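Local coordinates for tumor necrosis factor receptor superfamily member 16 (Rattus norvegicus, PDB 1SG1), which binds nerve growth factor and other neurotrophins at the cell surface through an elongated, cysteine-rich extracellular region and probably relays their signal into the cell, at residues S127-N131 with H132-C136. Residues are numbered along the deposited sequence; the frame is centred on the assembly and turned at random.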
ATOM      1  N   SER C 127      27.675  11.442   3.058  1.00 44.10           N
ATOM      2  CA  SER C 127      26.333  11.470   3.587  1.00 47.02           C
ATOM      3  C   SER C 127      26.295  12.727   4.397  1.00 48.17           C
ATOM      4  O   SER C 127      27.010  12.875   5.370  1.00 47.79           O
ATOM      5  CB  SER C 127      26.025  10.263   4.479  1.00 51.42           C
ATOM      6  OG  SER C 127      24.692  10.347   4.971  1.00 49.61           O
ATOM      7  N   ASP C 128      25.446  13.630   3.948  1.00 52.02           N
ATOM      8  CA  ASP C 128      25.232  14.938   4.540  1.00 53.88           C
ATOM      9  C   ASP C 128      24.388  14.915   5.804  1.00 53.67           C
ATOM     10  O   ASP C 128      24.555  15.757   6.673  1.00 54.29           O
ATOM     11  CB  ASP C 128      24.519  15.815   3.512  1.00 56.68           C
ATOM     12  CG  ASP C 128      25.298  17.037   3.159  1.00 57.73           C
ATOM     13  OD1 ASP C 128      25.452  17.901   4.041  1.00 60.71           O
ATOM     14  OD2 ASP C 128      25.755  17.134   2.002  1.00 59.92           O
ATOM     15  N   GLU C 129      23.480  13.955   5.906  1.00 53.56           N
ATOM     16  CA  GLU C 129      22.584  13.933   7.048  1.00 54.09           C
ATOM     17  C   GLU C 129      22.430  12.653   7.826  1.00 51.15           C
ATOM     18  O   GLU C 129      22.930  11.586   7.450  1.00 50.42           O
ATOM     19  CB  GLU C 129      21.199  14.389   6.601  1.00 58.74           C
ATOM     20  CG  GLU C 129      21.212  15.717   5.902  1.00 65.13           C
ATOM     21  CD  GLU C 129      19.974  15.928   5.085  1.00 70.41           C
ATOM     22  OE1 GLU C 129      18.877  15.960   5.685  1.00 74.20           O
ATOM     23  OE2 GLU C 129      20.099  16.056   3.842  1.00 73.18           O
ATOM     24  N   ALA C 130      21.711  12.794   8.932  1.00 47.82           N
ATOM     25  CA  ALA C 130      21.438  11.678   9.823  1.00 45.13           C
ATOM     26  C   ALA C 130      19.967  11.233   9.678  1.00 42.08           C
ATOM     27  O   ALA C 130      19.035  11.930  10.086  1.00 41.37           O
ATOM     28  CB  ALA C 130      21.758  12.073  11.277  1.00 40.34           C
ATOM     29  N   ASN C 131      19.773  10.079   9.064  1.00 37.68           N
ATOM     30  CA  ASN C 131      18.445   9.551   8.893  1.00 35.88           C
ATOM     31  C   ASN C 131      18.497   8.115   8.430  1.00 33.70           C
ATOM     32  O   ASN C 131      19.555   7.512   8.376  1.00 34.04           O
ATOM     33  CB  ASN C 131      17.635  10.420   7.919  1.00 38.63           C
ATOM     34  CG  ASN C 131      18.350  10.673   6.611  1.00 37.78           C
ATOM     35  OD1 ASN C 131      18.659   9.751   5.861  1.00 37.22           O
ATOM     36  ND2 ASN C 131      18.604  11.938   6.323  1.00 41.96           N
ATOM     37  N   HIS C 132      17.357   7.548   8.099  1.00 32.77           N
ATOM     38  CA  HIS C 132      17.376   6.172   7.652  1.00 32.35           C
ATOM     39  C   HIS C 132      16.744   5.987   6.285  1.00 31.54           C
ATOM     40  O   HIS C 132      16.079   5.006   6.037  1.00 28.80           O
ATOM     41  CB  HIS C 132      16.722   5.262   8.701  1.00 35.57           C
ATOM     42  CG  HIS C 132      15.311   5.630   9.034  1.00 36.54           C
ATOM     43  ND1 HIS C 132      14.233   5.185   8.300  1.00 38.11           N
ATOM     44  CD2 HIS C 132      14.806   6.426  10.002  1.00 38.21           C
ATOM     45  CE1 HIS C 132      13.122   5.694   8.800  1.00 36.30           C
ATOM     46  NE2 HIS C 132      13.441   6.451   9.832  1.00 38.59           N
ATOM     47  N   VAL C 133      16.982   6.938   5.397  1.00 30.42           N
ATOM     48  CA  VAL C 133      16.440   6.877   4.045  1.00 32.31           C
ATOM     49  C   VAL C 133      17.475   7.268   3.011  1.00 34.36           C
ATOM     50  O   VAL C 133      17.374   6.873   1.852  1.00 35.39           O
ATOM     51  CB  VAL C 133      15.220   7.813   3.866  1.00 29.97           C
ATOM     52  CG1 VAL C 133      14.094   7.373   4.765  1.00 35.21           C
ATOM     53  CG2 VAL C 133      15.600   9.230   4.180  1.00 33.46           C
ATOM     54  N   ASP C 134      18.474   8.040   3.438  1.00 34.69           N
ATOM     55  CA  ASP C 134      19.520   8.527   2.533  1.00 33.39           C
ATOM     56  C   ASP C 134      20.744   7.661   2.377  1.00 32.54           C
ATOM     57  O   ASP C 134      21.426   7.360   3.351  1.00 33.57           O
ATOM     58  CB  ASP C 134      19.991   9.924   2.951  1.00 35.32           C
ATOM     59  CG  ASP C 134      19.011  11.009   2.571  1.00 35.43           C
ATOM     60  OD1 ASP C 134      18.384  10.879   1.497  1.00 42.95           O
ATOM     61  OD2 ASP C 134      18.882  11.996   3.320  1.00 34.16           O
ATOM     62  N   PRO C 135      21.048   7.256   1.137  1.00 28.68           N
ATOM     63  CA  PRO C 135      22.213   6.429   0.827  1.00 24.23           C
ATOM     64  C   PRO C 135      23.406   7.365   0.625  1.00 23.45           C
ATOM     65  O   PRO C 135      23.230   8.563   0.465  1.00 19.89           O
ATOM     66  CB  PRO C 135      21.792   5.721  -0.451  1.00 28.55           C
ATOM     67  CG  PRO C 135      21.003   6.771  -1.148  1.00 31.40           C
ATOM     68  CD  PRO C 135      20.193   7.433  -0.048  1.00 29.27           C
ATOM     69  N   CYS C 136      24.622   6.829   0.663  1.00 25.24           N
ATOM     70  CA  CYS C 136      25.817   7.646   0.468  1.00 27.25           C
ATOM     71  C   CYS C 136      25.778   8.125  -0.971  1.00 27.95           C
ATOM     72  O   CYS C 136      25.418   7.381  -1.875  1.00 30.79           O
ATOM     73  CB  CYS C 136      27.071   6.831   0.758  1.00 27.58           C
ATOM     74  SG  CYS C 136      27.284   6.361   2.522  1.00 31.27           S
TER
HETATM   75  O   HOH W   1      18.602  14.520   1.696  1.00 53.94           O
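The amide of N131 reaches forward across the turn to D134, three residues on, with both ends of the amide in use. From CB, which is simply next to the following peptide, CG sits between N131's own backbone N and carbonyl carbon (chi1 52°), and this directs the amide toward V133 and D134. OD1 then takes two backbone donors. The stronger bond runs from N of D134 to OD1 of N131, 3.0 Å, 23° off the carbonyl plane; N of V133 adds a weak but fairly straight one to OD1 of N131 at 3.3 Å. The V133 bond closes an Asx turn, if a weak one, and the D134 bond to the same oxygen carries the pattern one residue further. CG2 of V133 packs alongside OD1 of N131 at 3.5 Å. At the other branch, ND2 of N131 donates to OD2 of D134 (3.0 Å) on the anti side but well out of the carboxylate plane, a rather bent bond, with amide and carboxylate turned 68° apart. A water donates to both OD2 of D134 and OE2 of E129, 4.3 Å apart, and probably eases their repulsion. With an alanine here the N-H groups of V133 and D134 would probably lose this acceptor, and the D134 carboxylate would be freer to turn. OD1 of D134 pairs with a basic side chain of another protein chain, so N131 may help set the carboxylate's orientation there. The whole turn belongs to the loop joining strand 125-126 to strand 137-138 in a cysteine-rich repeat, closed by the C136–C121 disulfide.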